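Local coordinates for protein gamma-glutamyltransferase 1 Threonine peptidase. MEROPS family T03 (Pseudomonas nitroreducens, PDB 5ZJG) that transfers the gamma-glutamyl group of glutathione and related peptides to amino acids or, in hydrolysis, to water, at residues D42-K47 with D60-E65; D132-D137 with Y155-Q160. All coordinates share one frame; numbering follows the deposited sequence. Where two conformers were deposited one is given.

Contact 1. Residues D42-K47 with D60-E65; sequences DDFSSK and DANAIE. With GLY (glycine), chain E.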
loop_
_atom_site.group_PDB
_atom_site.type_symbol
_atom_site.label_atom_id
_atom_site.label_comp_id
_atom_site.label_asym_id
_atom_site.label_seq_id
_atom_site.Cartn_x
_atom_site.Cartn_y
_atom_site.Cartn_z
ATOM N N ASP B 42 11.178 -7.016 4.938
ATOM C CA ASP B 42 11.790 -5.843 5.558
ATOM C C ASP B 42 10.783 -4.981 6.310
ATOM O O ASP B 42 11.204 -4.059 7.029
ATOM C CB ASP B 42 12.517 -4.992 4.507
ATOM C CG ASP B 42 13.334 -3.856 5.128
ATOM O OD1 ASP B 42 14.341 -4.132 5.822
ATOM O OD2 ASP B 42 12.967 -2.675 4.935
ATOM N N ASP B 43 9.479 -5.251 6.175
ATOM C CA ASP B 43 8.467 -4.531 6.931
ATOM C C ASP B 43 8.338 -5.043 8.361
ATOM O O ASP B 43 7.751 -4.349 9.200
ATOM C CB ASP B 43 7.117 -4.602 6.190
ATOM C CG ASP B 43 6.987 -3.550 5.107
ATOM O OD1 ASP B 43 7.865 -2.652 5.024
ATOM O OD2 ASP B 43 5.999 -3.629 4.335
ATOM N N PHE B 44 8.910 -6.209 8.670
ATOM C CA PHE B 44 9.122 -6.597 10.054
ATOM C C PHE B 44 10.224 -5.741 10.667
ATOM O O PHE B 44 11.024 -5.114 9.968
ATOM C CB PHE B 44 9.572 -8.061 10.169
ATOM C CG PHE B 44 8.476 -9.098 10.018
ATOM C CD1 PHE B 44 7.400 -9.150 10.888
ATOM C CD2 PHE B 44 8.586 -10.073 9.042
ATOM C CE1 PHE B 44 6.429 -10.145 10.754
ATOM C CE2 PHE B 44 7.623 -11.078 8.896
ATOM C CZ PHE B 44 6.548 -11.112 9.747
ATOM N N SER B 45 10.257 -5.708 11.990
ATOM C CA SER B 45 11.415 -5.168 12.681
ATOM C C SER B 45 12.475 -6.267 12.740
ATOM O O SER B 45 12.198 -7.373 13.214
ATOM C CB SER B 45 11.033 -4.682 14.073
ATOM O OG SER B 45 12.201 -4.442 14.845
ATOM N N SER B 46 13.658 -5.989 12.177
ATOM C CA SER B 46 14.748 -6.964 12.184
ATOM C C SER B 46 15.506 -6.944 13.498
ATOM O O SER B 46 16.131 -7.948 13.873
ATOM C CB SER B 46 15.728 -6.690 11.039
ATOM O OG SER B 46 15.125 -6.873 9.765
ATOM N N LYS B 47 15.463 -5.819 14.191
ATOM C CA LYS B 47 16.150 -5.638 15.453
ATOM C C LYS B 47 15.467 -4.480 16.168
ATOM O O LYS B 47 15.173 -3.453 15.535
ATOM C CB LYS B 47 17.635 -5.364 15.229
ATOM C CG LYS B 47 18.458 -5.328 16.508
ATOM C CD LYS B 47 19.932 -5.188 16.199
ATOM C CE LYS B 47 20.757 -5.215 17.465
ATOM N NZ LYS B 47 22.195 -4.985 17.175
ATOM N N ASP B 60 8.633 -5.903 19.880
ATOM C CA ASP B 60 8.061 -7.250 19.961
ATOM C C ASP B 60 6.887 -7.434 19.006
ATOM O O ASP B 60 6.805 -8.445 18.299
ATOM C CB ASP B 60 7.617 -7.544 21.388
ATOM C CG ASP B 60 8.779 -7.875 22.299
ATOM O OD1 ASP B 60 9.897 -8.107 21.789
ATOM O OD2 ASP B 60 8.563 -7.895 23.526
ATOM N N ALA B 61 5.944 -6.487 19.004
ATOM C CA ALA B 61 4.695 -6.691 18.270
ATOM C C ALA B 61 4.927 -6.938 16.784
ATOM O O ALA B 61 4.160 -7.677 16.156
ATOM C CB ALA B 61 3.769 -5.483 18.445
ATOM N N ASN B 62 5.966 -6.347 16.202
ATOM C CA ASN B 62 6.241 -6.526 14.783
ATOM C C ASN B 62 7.558 -7.250 14.542
ATOM O O ASN B 62 8.164 -7.108 13.482
ATOM C CB ASN B 62 6.220 -5.164 14.075
ATOM C CG ASN B 62 6.242 -5.286 12.558
ATOM O OD1 ASN B 62 5.645 -6.194 11.979
ATOM N ND2 ASN B 62 6.961 -4.380 11.914
ATOM N N ALA B 63 8.000 -8.062 15.512
ATOM C CA ALA B 63 9.165 -8.901 15.293
ATOM C C ALA B 63 8.818 -10.079 14.382
ATOM O O ALA B 63 7.657 -10.474 14.238
ATOM C CB ALA B 63 9.716 -9.433 16.622
ATOM N N ILE B 64 9.854 -10.649 13.770
ATOM C CA ILE B 64 9.671 -11.760 12.834
ATOM C C ILE B 64 9.263 -13.013 13.600
ATOM O O ILE B 64 9.939 -13.425 14.546
ATOM C CB ILE B 64 10.967 -12.021 12.047
ATOM C CG1 ILE B 64 11.370 -10.787 11.237
ATOM C CG2 ILE B 64 10.828 -13.281 11.146
ATOM C CD1 ILE B 64 12.826 -10.774 10.823
ATOM N N GLU B 65 8.157 -13.628 13.191
ATOM C CA GLU B 65 7.763 -14.931 13.717
ATOM C C GLU B 65 7.223 -15.753 12.564
ATOM O O GLU B 65 6.614 -15.201 11.639
ATOM C CB GLU B 65 6.685 -14.855 14.812
ATOM C CG GLU B 65 6.951 -13.819 15.903
ATOM C CD GLU B 65 5.869 -13.793 16.974
ATOM O OE1 GLU B 65 5.566 -14.861 17.558
ATOM O OE2 GLU B 65 5.314 -12.707 17.230
HETATM N N GLY E . 5.686 -2.487 1.987
HETATM C CA GLY E . 5.180 -1.211 2.463
HETATM C C GLY E . 3.899 -1.395 3.252
HETATM O O GLY E . 3.469 -0.527 4.015
HETATM O OXT GLY E . 3.266 -2.444 3.128
HETATM O O HOH W 1 12.647 -9.770 14.342
#
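Asn62 holds the segment 42-47 by two bonds from different parts of the residue. Its side-chain ND2 donates to Asp43 O at 2.8 Å, in the carbonyl plane and on a lone pair, with the acceptor close to the amide plane. Its backbone O takes Ser45 N at 2.9 Å, the donor tilted 32° from that carbonyl plane. Having CG anti to the backbone N (chi1 -169°) carries the amide across to Asp43, and Leu71 N bonds to OD1 and so fixes which way the amide is turned. A water continues the seam: it donates to Ser45 O at 2.7 Å and accepts from Ile64 N at 3.0 Å, joining two backbone groups that do not bond directly. Asp60 to Ala63 form a type I beta turn, closed by Ala63 N on Asp60 O, and this turn presents Asn62 to the loop that carries Asp43, a residue of the probable L-glutamate site. Lys68 NZ bonds to Ala61 O and Ala63 O and forms a salt bridge with Glu65 OE2. In the ligand site Asp43 OD2 accepts a hydrogen bond from GLY N of a bound glycine at 2.6 Å. The same oxygen forms a salt bridge with a basic side chain of a neighbouring chain, which probably eases the closeness of the Asp43 and Glu40 carboxylates. The apolar half of the contact is Phe44 against Ile64. Ile64 CA sits over the centre of one ring face in a CH-pi contact, 4.0 Å from the centroid, while Ile64 CG1 presses on Phe44 CB at 3.4 Å.

Contact 2. Residues D132-D137 with Y155-Q160; sequences DTIYYD and YTLEDQ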
loop_
_atom_site.group_PDB
_atom_site.type_symbol
_atom_site.label_atom_id
_atom_site.label_comp_id
_atom_site.label_asym_id
_atom_site.label_seq_id
_atom_site.Cartn_x
_atom_site.Cartn_y
_atom_site.Cartn_z
ATOM N N ASP B 132 12.760 14.943 13.935
ATOM C CA ASP B 132 12.451 16.277 13.404
ATOM C C ASP B 132 12.782 16.412 11.916
ATOM O O ASP B 132 13.227 17.464 11.454
ATOM C CB ASP B 132 13.187 17.348 14.205
ATOM C CG ASP B 132 12.713 17.419 15.626
ATOM O OD1 ASP B 132 11.584 16.962 15.889
ATOM O OD2 ASP B 132 13.464 17.936 16.483
ATOM N N THR B 133 12.560 15.345 11.157
ATOM C CA THR B 133 12.846 15.325 9.727
ATOM C C THR B 133 11.523 15.304 8.971
ATOM O O THR B 133 10.682 14.433 9.207
ATOM C CB THR B 133 13.715 14.116 9.367
ATOM O OG1 THR B 133 14.998 14.253 9.999
ATOM C CG2 THR B 133 13.935 14.014 7.873
ATOM N N ILE B 134 11.324 16.298 8.103
ATOM C CA ILE B 134 10.168 16.355 7.217
ATOM C C ILE B 134 10.649 16.025 5.816
ATOM O O ILE B 134 11.576 16.669 5.302
ATOM C CB ILE B 134 9.481 17.732 7.235
ATOM C CG1 ILE B 134 8.960 18.080 8.629
ATOM C CG2 ILE B 134 8.309 17.741 6.245
ATOM C CD1 ILE B 134 8.585 19.592 8.785
ATOM N N TYR B 135 10.009 15.041 5.198
ATOM C CA TYR B 135 10.354 14.596 3.861
ATOM C C TYR B 135 9.471 15.287 2.840
ATOM O O TYR B 135 8.280 15.485 3.079
ATOM C CB TYR B 135 10.176 13.088 3.742
ATOM C CG TYR B 135 11.158 12.337 4.608
ATOM C CD1 TYR B 135 12.457 12.121 4.179
ATOM C CD2 TYR B 135 10.793 11.874 5.861
ATOM C CE1 TYR B 135 13.368 11.434 4.973
ATOM C CE2 TYR B 135 11.692 11.192 6.661
ATOM C CZ TYR B 135 12.974 10.978 6.210
ATOM O OH TYR B 135 13.865 10.299 7.016
ATOM N N TYR B 136 10.061 15.603 1.694
ATOM C CA TYR B 136 9.338 16.116 0.536
ATOM C C TYR B 136 9.821 15.370 -0.701
ATOM O O TYR B 136 10.811 14.637 -0.653
ATOM C CB TYR B 136 9.530 17.634 0.399
ATOM C CG TYR B 136 10.953 18.092 0.161
ATOM C CD1 TYR B 136 11.500 18.073 -1.115
ATOM C CD2 TYR B 136 11.742 18.578 1.205
ATOM C CE1 TYR B 136 12.787 18.521 -1.352
ATOM C CE2 TYR B 136 13.047 19.020 0.978
ATOM C CZ TYR B 136 13.560 18.982 -0.307
ATOM O OH TYR B 136 14.839 19.418 -0.566
ATOM N N ASP B 137 9.092 15.517 -1.807
ATOM C CA ASP B 137 9.519 14.957 -3.081
ATOM C C ASP B 137 9.860 16.071 -4.067
ATOM O O ASP B 137 9.627 17.263 -3.825
ATOM C CB ASP B 137 8.458 14.000 -3.661
ATOM C CG ASP B 137 7.124 14.667 -3.961
ATOM O OD1 ASP B 137 7.016 15.912 -3.892
ATOM O OD2 ASP B 137 6.162 13.915 -4.274
ATOM N N TYR B 155 13.308 22.081 12.116
ATOM C CA TYR B 155 13.093 20.918 11.283
ATOM C C TYR B 155 14.235 20.755 10.297
ATOM O O TYR B 155 14.813 21.728 9.811
ATOM C CB TYR B 155 11.786 21.041 10.501
ATOM C CG TYR B 155 10.553 20.795 11.319
ATOM C CD1 TYR B 155 10.259 19.527 11.798
ATOM C CD2 TYR B 155 9.673 21.823 11.601
ATOM C CE1 TYR B 155 9.111 19.294 12.535
ATOM C CE2 TYR B 155 8.528 21.601 12.337
ATOM C CZ TYR B 155 8.245 20.340 12.797
ATOM O OH TYR B 155 7.097 20.145 13.530
ATOM N N THR B 156 14.542 19.505 9.992
ATOM C CA THR B 156 15.408 19.160 8.878
ATOM C C THR B 156 14.525 18.766 7.704
ATOM O O THR B 156 13.647 17.911 7.852
ATOM C CB THR B 156 16.342 18.006 9.251
ATOM O OG1 THR B 156 17.213 18.422 10.311
ATOM C CG2 THR B 156 17.166 17.562 8.043
ATOM N N LEU B 157 14.749 19.388 6.549
ATOM C CA LEU B 157 14.006 19.072 5.335
ATOM C C LEU B 157 14.869 18.243 4.397
ATOM O O LEU B 157 16.034 18.576 4.158
ATOM C CB LEU B 157 13.549 20.350 4.630
ATOM C CG LEU B 157 12.979 21.407 5.571
ATOM C CD1 LEU B 157 12.503 22.622 4.783
ATOM C CD2 LEU B 157 11.857 20.834 6.415
ATOM N N GLU B 158 14.298 17.163 3.866
ATOM C CA GLU B 158 15.041 16.270 2.989
ATOM C C GLU B 158 14.183 15.825 1.818
ATOM O O GLU B 158 13.018 15.455 1.993
ATOM C CB GLU B 158 15.549 15.039 3.753
ATOM C CG GLU B 158 17.021 15.129 4.097
ATOM C CD GLU B 158 17.462 14.054 5.058
ATOM O OE1 GLU B 158 16.975 12.909 4.931
ATOM O OE2 GLU B 158 18.285 14.358 5.946
ATOM N N ASP B 159 14.774 15.854 0.627
ATOM C CA ASP B 159 14.173 15.236 -0.546
ATOM C C ASP B 159 14.346 13.730 -0.406
ATOM O O ASP B 159 15.476 13.235 -0.393
ATOM C CB ASP B 159 14.839 15.759 -1.818
ATOM C CG ASP B 159 14.257 15.154 -3.085
ATOM O OD1 ASP B 159 13.431 14.218 -2.994
ATOM O OD2 ASP B 159 14.634 15.621 -4.186
ATOM N N GLN B 160 13.234 13.000 -0.268
ATOM C CA GLN B 160 13.341 11.563 -0.027
ATOM C C GLN B 160 13.781 10.794 -1.264
ATOM O O GLN B 160 14.176 9.627 -1.135
ATOM C CB GLN B 160 12.019 11.000 0.493
ATOM C CG GLN B 160 10.861 11.111 -0.451
ATOM C CD GLN B 160 9.584 10.606 0.178
ATOM O OE1 GLN B 160 9.474 10.542 1.398
ATOM N NE2 GLN B 160 8.619 10.255 -0.647
HETATM O O HOH W 2 16.668 10.674 6.140
#
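Ile134 packs its CD1 methyl onto one face of the Tyr155 ring, 3.5 Å from the centroid, in the tightest apolar part of the contact. On the same side of the sheet, Leu157 CD2 lies 4.0 Å from Ile134 CB, and Leu157 also rests on Ala147 and Lys151 of helix 144-153. Tyr136 follows, its CG held between the backbone N and the carbonyl carbon (chi1 63°), which swings the ring across the neighbouring strand. Glu158 O and Asp159 N lie over one ring face, Asp159 CB approaches Tyr136 CE1 at 3.5 Å, and Leu157 CB meets the ring edge. An alanine in place of Tyr136 would probably uncover the Glu158-Asp159 peptide and leave Leu157 CB and Asp159 CB without their aromatic neighbour. Solvent reaches the contact along the second strand, at Thr156 and Glu158 on the other face and at Asp159 beside Tyr136. On that other face Thr133 and Thr156 run loosely side by side, but Thr133 is buried and sets CG2 over the Tyr135 ring. Arg96 adds a cation-pi contact to this ring, and its NE bonds to Gln160 OE1, while Gln160 NE2 is hydrogen-bonded to Trp162 O. Five backbone bonds join the two strands, from Thr156 N on Asp132 O at 2.8 Å to Gln160 N on Tyr136 O at 2.9 Å, alternating in the parallel pattern. Strands 133-136 and 156-159, the N-to-C directions of these short segments 29° apart and helix 144-153 between them in sequence, form a beta-alpha-beta unit.

The two contacts follow one another in the chain, contact 1 closing before contact 2 opens, and they share no strand or helix. Contact 1 ties together two parts of the long loop region between strands 13-19 and 77-81; contact 2 pairs two strands of a small mixed sheet, whose third strand is 125-126. Their centres are 25 Å apart and their nearest atoms about 13 Å, without touching. Contact 1 holds a ligand-binding residue, Asp43, which bonds to a glycine directly. Contact 2 only comes near the site at its end, where the Gln160 side chain is about 7 Å from that of Gly93 and about 12 Å from that of Thr1, the probable nucleophile.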